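Local coordinates for putative uncharacterized protein (Archaeoglobus fulgidus, PDB 3VU0) that forms the C-terminal globular domain of an archaeal AglB protein, a compact alpha/beta unit with a mixed sheet and surrounding helices, at residues Y40-W43 with I44-A48; E75-K78 with I79-K82. All blocks are in the same frame, centred on the assembly; numbering follows the deposited sequence.

Contact 1: residues Y40-W43 with I44-A48; sequences YGNW and ILYVA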
ATOM      1  N   TYR A  40      -4.450   3.684  -7.463  1.00 16.44           N
ATOM      2  CA  TYR A  40      -3.921   5.036  -7.287  1.00 16.94           C
ATOM      3  C   TYR A  40      -2.711   5.374  -8.150  1.00 17.22           C
ATOM      4  O   TYR A  40      -2.207   6.506  -8.107  1.00 15.73           O
ATOM      5  CB  TYR A  40      -3.545   5.236  -5.815  1.00 17.35           C
ATOM      6  CG  TYR A  40      -4.506   4.578  -4.848  1.00 17.16           C
ATOM      7  CD1 TYR A  40      -5.848   4.959  -4.795  1.00 19.52           C
ATOM      8  CD2 TYR A  40      -4.070   3.576  -3.984  1.00 17.90           C
ATOM      9  CE1 TYR A  40      -6.737   4.354  -3.899  1.00 17.86           C
ATOM     10  CE2 TYR A  40      -4.945   2.964  -3.087  1.00 18.73           C
ATOM     11  CZ  TYR A  40      -6.275   3.358  -3.049  1.00 18.14           C
ATOM     12  OH  TYR A  40      -7.134   2.758  -2.154  1.00 16.75           O
ATOM     13  N   GLY A  41      -2.247   4.400  -8.924  1.00 16.95           N
ATOM     14  CA  GLY A  41      -1.078   4.600  -9.763  1.00 18.68           C
ATOM     15  C   GLY A  41      -1.070   5.848 -10.628  1.00 19.80           C
ATOM     16  O   GLY A  41      -0.103   6.615 -10.604  1.00 18.25           O
ATOM     17  N   ASN A  42      -2.137   6.055 -11.396  1.00 19.67           N
ATOM     18  CA  ASN A  42      -2.222   7.213 -12.279  1.00 19.87           C
ATOM     19  C   ASN A  42      -2.147   8.540 -11.540  1.00 19.36           C
ATOM     20  O   ASN A  42      -1.588   9.509 -12.056  1.00 18.78           O
ATOM     21  CB  ASN A  42      -3.501   7.155 -13.125  1.00 21.41           C
ATOM     22  CG  ASN A  42      -3.458   6.052 -14.166  1.00 22.13           C
ATOM     23  OD1 ASN A  42      -2.430   5.832 -14.799  1.00 24.19           O
ATOM     24  ND2 ASN A  42      -4.576   5.360 -14.355  1.00 22.87           N
ATOM     25  N   TRP A  43      -2.709   8.589 -10.336  1.00 18.09           N
ATOM     26  CA  TRP A  43      -2.675   9.811  -9.545  1.00 18.32           C
ATOM     27  C   TRP A  43      -1.243  10.137  -9.145  1.00 18.23           C
ATOM     28  O   TRP A  43      -0.780  11.274  -9.281  1.00 17.18           O
ATOM     29  CB  TRP A  43      -3.522   9.665  -8.277  1.00 17.81           C
ATOM     30  CG  TRP A  43      -4.994   9.861  -8.476  1.00 19.27           C
ATOM     31  CD1 TRP A  43      -5.616  10.392  -9.570  1.00 19.49           C
ATOM     32  CD2 TRP A  43      -6.025   9.597  -7.516  1.00 20.88           C
ATOM     33  NE1 TRP A  43      -6.970  10.480  -9.350  1.00 19.62           N
ATOM     34  CE2 TRP A  43      -7.248  10.000  -8.096  1.00 21.05           C
ATOM     35  CE3 TRP A  43      -6.033   9.061  -6.219  1.00 22.04           C
ATOM     36  CZ2 TRP A  43      -8.469   9.885  -7.423  1.00 21.27           C
ATOM     37  CZ3 TRP A  43      -7.246   8.946  -5.548  1.00 22.98           C
ATOM     38  CH2 TRP A  43      -8.451   9.359  -6.155  1.00 23.56           C
ATOM     39  N   ILE A  44      -0.543   9.130  -8.642  1.00 16.96           N
ATOM     40  CA  ILE A  44       0.827   9.308  -8.206  1.00 18.18           C
ATOM     41  C   ILE A  44       1.737   9.639  -9.383  1.00 20.43           C
ATOM     42  O   ILE A  44       2.577  10.540  -9.299  1.00 19.31           O
ATOM     43  CB  ILE A  44       1.324   8.041  -7.492  1.00 17.45           C
ATOM     44  CG1 ILE A  44       0.475   7.808  -6.238  1.00 16.70           C
ATOM     45  CG2 ILE A  44       2.798   8.178  -7.126  1.00 18.13           C
ATOM     46  CD1 ILE A  44       0.777   6.507  -5.518  1.00 19.04           C
ATOM     47  N   LEU A  45       1.548   8.923 -10.486  1.00 20.87           N
ATOM     48  CA  LEU A  45       2.358   9.128 -11.681  1.00 24.43           C
ATOM     49  C   LEU A  45       2.097  10.467 -12.374  1.00 24.71           C
ATOM     50  O   LEU A  45       3.036  11.187 -12.715  1.00 26.38           O
ATOM     51  CB  LEU A  45       2.111   7.994 -12.684  1.00 25.15           C
ATOM     52  CG  LEU A  45       3.299   7.356 -13.420  1.00 25.75           C
ATOM     53  CD1 LEU A  45       2.815   6.876 -14.779  1.00 26.77           C
ATOM     54  CD2 LEU A  45       4.439   8.347 -13.605  1.00 26.27           C
ATOM     55  N   TYR A  46       0.828  10.808 -12.572  1.00 24.93           N
ATOM     56  CA  TYR A  46       0.486  12.044 -13.274  1.00 25.92           C
ATOM     57  C   TYR A  46       0.222  13.289 -12.438  1.00 24.97           C
ATOM     58  O   TYR A  46       0.361  14.403 -12.936  1.00 25.44           O
ATOM     59  CB  TYR A  46      -0.699  11.781 -14.212  1.00 27.40           C
ATOM     60  CG  TYR A  46      -0.376  10.721 -15.243  1.00 30.80           C
ATOM     61  CD1 TYR A  46       0.648  10.915 -16.169  1.00 31.47           C
ATOM     62  CD2 TYR A  46      -1.050   9.500 -15.254  1.00 32.49           C
ATOM     63  CE1 TYR A  46       0.998   9.919 -17.076  1.00 33.26           C
ATOM     64  CE2 TYR A  46      -0.707   8.497 -16.158  1.00 33.46           C
ATOM     65  CZ  TYR A  46       0.317   8.713 -17.064  1.00 34.04           C
ATOM     66  OH  TYR A  46       0.670   7.721 -17.947  1.00 34.47           O
ATOM     67  N   VAL A  47      -0.162  13.116 -11.178  1.00 23.82           N
ATOM     68  CA  VAL A  47      -0.411  14.271 -10.325  1.00 24.36           C
ATOM     69  C   VAL A  47       0.799  14.562  -9.442  1.00 25.16           C
ATOM     70  O   VAL A  47       1.204  15.716  -9.295  1.00 24.77           O
ATOM     71  CB  VAL A  47      -1.645  14.063  -9.425  1.00 24.76           C
ATOM     72  CG1 VAL A  47      -1.827  15.267  -8.513  1.00 25.95           C
ATOM     73  CG2 VAL A  47      -2.886  13.855 -10.286  1.00 24.68           C
ATOM     74  N   ALA A  48       1.375  13.513  -8.864  1.00 23.89           N
ATOM     75  CA  ALA A  48       2.539  13.663  -7.993  1.00 23.38           C
ATOM     76  C   ALA A  48       3.830  13.643  -8.809  1.00 22.30           C
ATOM     77  O   ALA A  48       4.890  14.036  -8.321  1.00 21.04           O
ATOM     78  CB  ALA A  48       2.556  12.549  -6.948  1.00 21.79           C
TER
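Two amide nitrogens converge on W43 O: V47 N at 2.7 Å and A48 N at 3.1 Å. The A48 donor lies in the carbonyl plane, whereas the V47 donor is tilted from it by 34°. W43 O thus accepts from the residues four and five positions on. The carbonyls before it bond to the amides four residues on: I44 N to Y40 O, L45 N to G41 O and Y46 N to N42 O. This is the i to i+4 ladder of a short alpha-helix, joined by a bifurcated bond at the W43 carbonyl.

Among the side chains, N42 and Y46 run side by side and point the same way, with the amide and phenol ring planes 27° apart. Both have CG beside the backbone N and anti to the carbonyl carbon, which gives the two groups their common direction and brings N42 OD1 to 3.5 Å from Y46 CE2. N42 O also lies obliquely beside the ring, 3.2 Å from Y46 CD2.

Apolar contact is lighter: V47 CG2 approaches the indole of W43 obliquely, 4.5 Å from CD1. I44 CG1 makes a van der Waals contact with the backbone, 3.5 Å from Y40 O.

Helix 5-17 packs against this short helix: L11 meets W43 and V47, M14 meets I44 and A48, and W7 meets the rings of both Y40 and W43. Y40 OH is hydrogen-bonded to E93 OE1, which joins the residue before the helix to the chain just after strand 85-91.

Contact 2: residues E75-K78 with I79-K82; sequences EAMK and IVEK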
ATOM      1  N   GLU A  75      10.322 -10.930   3.525  1.00 26.85           N
ATOM      2  CA  GLU A  75       9.673 -11.258   2.263  1.00 26.97           C
ATOM      3  C   GLU A  75       9.245  -9.991   1.534  1.00 25.00           C
ATOM      4  O   GLU A  75       9.294  -9.924   0.306  1.00 25.72           O
ATOM      5  CB  GLU A  75       8.453 -12.146   2.506  1.00 30.37           C
ATOM      6  CG  GLU A  75       8.778 -13.614   2.717  1.00 33.94           C
ATOM      7  CD  GLU A  75       9.457 -14.233   1.511  1.00 36.09           C
ATOM      8  OE1 GLU A  75       8.961 -14.036   0.382  1.00 37.71           O
ATOM      9  OE2 GLU A  75      10.482 -14.924   1.692  1.00 39.47           O
ATOM     10  N   ALA A  76       8.831  -8.983   2.294  1.00 23.41           N
ATOM     11  CA  ALA A  76       8.393  -7.719   1.716  1.00 21.40           C
ATOM     12  C   ALA A  76       9.551  -6.964   1.064  1.00 21.11           C
ATOM     13  O   ALA A  76       9.379  -6.324   0.029  1.00 19.41           O
ATOM     14  CB  ALA A  76       7.752  -6.854   2.793  1.00 20.83           C
HETATM   15  N   MSE A  77      10.732  -7.046   1.670  1.00 21.53           N
HETATM   16  CA  MSE A  77      11.902  -6.354   1.141  1.00 22.21           C
HETATM   17  C   MSE A  77      12.374  -6.914  -0.199  1.00 20.96           C
HETATM   18  O   MSE A  77      13.086  -6.243  -0.935  1.00 20.09           O
HETATM   19  CB  MSE A  77      13.041  -6.387   2.161  1.00 25.67           C
HETATM   20  CG  MSE A  77      12.853  -5.422   3.327  1.00 29.17           C
HETATM   21 SE   MSE A  77      12.671  -3.565   2.757  1.00 42.00          SE
HETATM   22  CE  MSE A  77      14.518  -3.178   2.336  1.00 36.07           C
ATOM     23  N   LYS A  78      11.978  -8.141  -0.517  1.00 21.09           N
ATOM     24  CA  LYS A  78      12.366  -8.736  -1.793  1.00 21.56           C
ATOM     25  C   LYS A  78      11.704  -7.948  -2.915  1.00 20.28           C
ATOM     26  O   LYS A  78      12.321  -7.670  -3.942  1.00 20.29           O
ATOM     27  CB  LYS A  78      11.939 -10.200  -1.850  1.00 23.47           C
ATOM     28  CG  LYS A  78      12.714 -11.081  -0.890  1.00 26.39           C
ATOM     29  CD  LYS A  78      12.226 -12.512  -0.939  1.00 29.47           C
ATOM     30  CE  LYS A  78      13.052 -13.393  -0.018  1.00 31.16           C
ATOM     31  NZ  LYS A  78      12.487 -14.766   0.062  1.00 33.94           N
ATOM     32  N   ILE A  79      10.443  -7.585  -2.706  1.00 18.19           N
ATOM     33  CA  ILE A  79       9.690  -6.806  -3.685  1.00 17.72           C
ATOM     34  C   ILE A  79      10.247  -5.382  -3.749  1.00 18.28           C
ATOM     35  O   ILE A  79      10.360  -4.790  -4.827  1.00 19.80           O
ATOM     36  CB  ILE A  79       8.199  -6.758  -3.298  1.00 18.25           C
ATOM     37  CG1 ILE A  79       7.615  -8.172  -3.361  1.00 20.16           C
ATOM     38  CG2 ILE A  79       7.445  -5.822  -4.229  1.00 20.20           C
ATOM     39  CD1 ILE A  79       6.514  -8.425  -2.361  1.00 21.05           C
ATOM     40  N   VAL A  80      10.592  -4.834  -2.588  1.00 17.66           N
ATOM     41  CA  VAL A  80      11.152  -3.492  -2.520  1.00 17.04           C
ATOM     42  C   VAL A  80      12.450  -3.412  -3.320  1.00 18.99           C
ATOM     43  O   VAL A  80      12.665  -2.471  -4.083  1.00 18.99           O
ATOM     44  CB  VAL A  80      11.437  -3.082  -1.064  1.00 17.17           C
ATOM     45  CG1 VAL A  80      12.357  -1.864  -1.033  1.00 15.86           C
ATOM     46  CG2 VAL A  80      10.126  -2.775  -0.352  1.00 14.97           C
ATOM     47  N   GLU A  81      13.318  -4.401  -3.139  1.00 21.74           N
ATOM     48  CA  GLU A  81      14.589  -4.423  -3.856  1.00 24.91           C
ATOM     49  C   GLU A  81      14.351  -4.653  -5.346  1.00 24.20           C
ATOM     50  O   GLU A  81      14.948  -3.985  -6.189  1.00 24.73           O
ATOM     51  CB  GLU A  81      15.488  -5.521  -3.283  1.00 28.46           C
ATOM     52  CG  GLU A  81      15.619  -5.442  -1.766  1.00 35.43           C
ATOM     53  CD  GLU A  81      16.566  -6.475  -1.184  1.00 39.09           C
ATOM     54  OE1 GLU A  81      16.631  -7.604  -1.717  1.00 42.64           O
ATOM     55  OE2 GLU A  81      17.235  -6.160  -0.174  1.00 40.41           O
ATOM     56  N   LYS A  82      13.463  -5.588  -5.664  1.00 24.05           N
ATOM     57  CA  LYS A  82      13.142  -5.910  -7.052  1.00 24.08           C
ATOM     58  C   LYS A  82      12.575  -4.713  -7.822  1.00 23.41           C
ATOM     59  O   LYS A  82      12.885  -4.520  -9.001  1.00 22.57           O
ATOM     60  CB  LYS A  82      12.136  -7.063  -7.102  1.00 25.26           C
ATOM     61  CG  LYS A  82      11.603  -7.373  -8.494  1.00 30.48           C
ATOM     62  CD  LYS A  82      10.455  -8.371  -8.437  1.00 32.47           C
ATOM     63  CE  LYS A  82       9.877  -8.635  -9.821  1.00 35.23           C
ATOM     64  NZ  LYS A  82       8.725  -9.584  -9.771  1.00 37.34           N
TER
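K82 N bonds to K78 O at 2.9 Å, the shortest sound backbone bond between 75-78 and 79-82. Two residues earlier, A76 O takes V80 N at 3.2 Å, with the donor in the carbonyl plane, and a weak second bond from I79 N.

The apolar meeting is between M77, present as selenomethionine, and V80. A bend at chi2 (-58°) sets SE obliquely against the valine, 4.0 Å from V80 CB and 4.1 Å from V80 CG2, and chi3 (-76°) then turns CE. On another flank K78 stretches out fully beyond CG and returns along the helix to E75, where NZ forms a salt bridge of 2.6 Å with OE2; the lysine comes on the syn side of the carboxylate, 34° out of its plane. K82 NZ forms a long, weak ion pair with D63 OD2.

A76, I79 and V80 rest on F67 of helix 61-69, and M77 and V80 touch F147 of strand 147-153, while E75, K78, E81 and K82 are exposed. The arrangement is that of an amphipathic alpha-helix, with an i to i+3 salt bridge on its polar side.

How the contacts relate
Contact 1 closes before contact 2 opens along the chain, and the two do not touch: their centres are 22 Å apart and their nearest atoms about 14 Å. Both belong to the AglB core domain, on separate helices, 41-46 and 73-83. Strand 85-91 connects their surroundings. It follows directly on the helix of contact 2, and shortly after its end the chain reaches E93, the partner of Y40 in contact 1. Strand 33-35, which precedes the helix of contact 1, runs parallel beside 85-91, whereas contact 2 leans on F147 at the start of strand 147-153, at the other outer edge of the sheet.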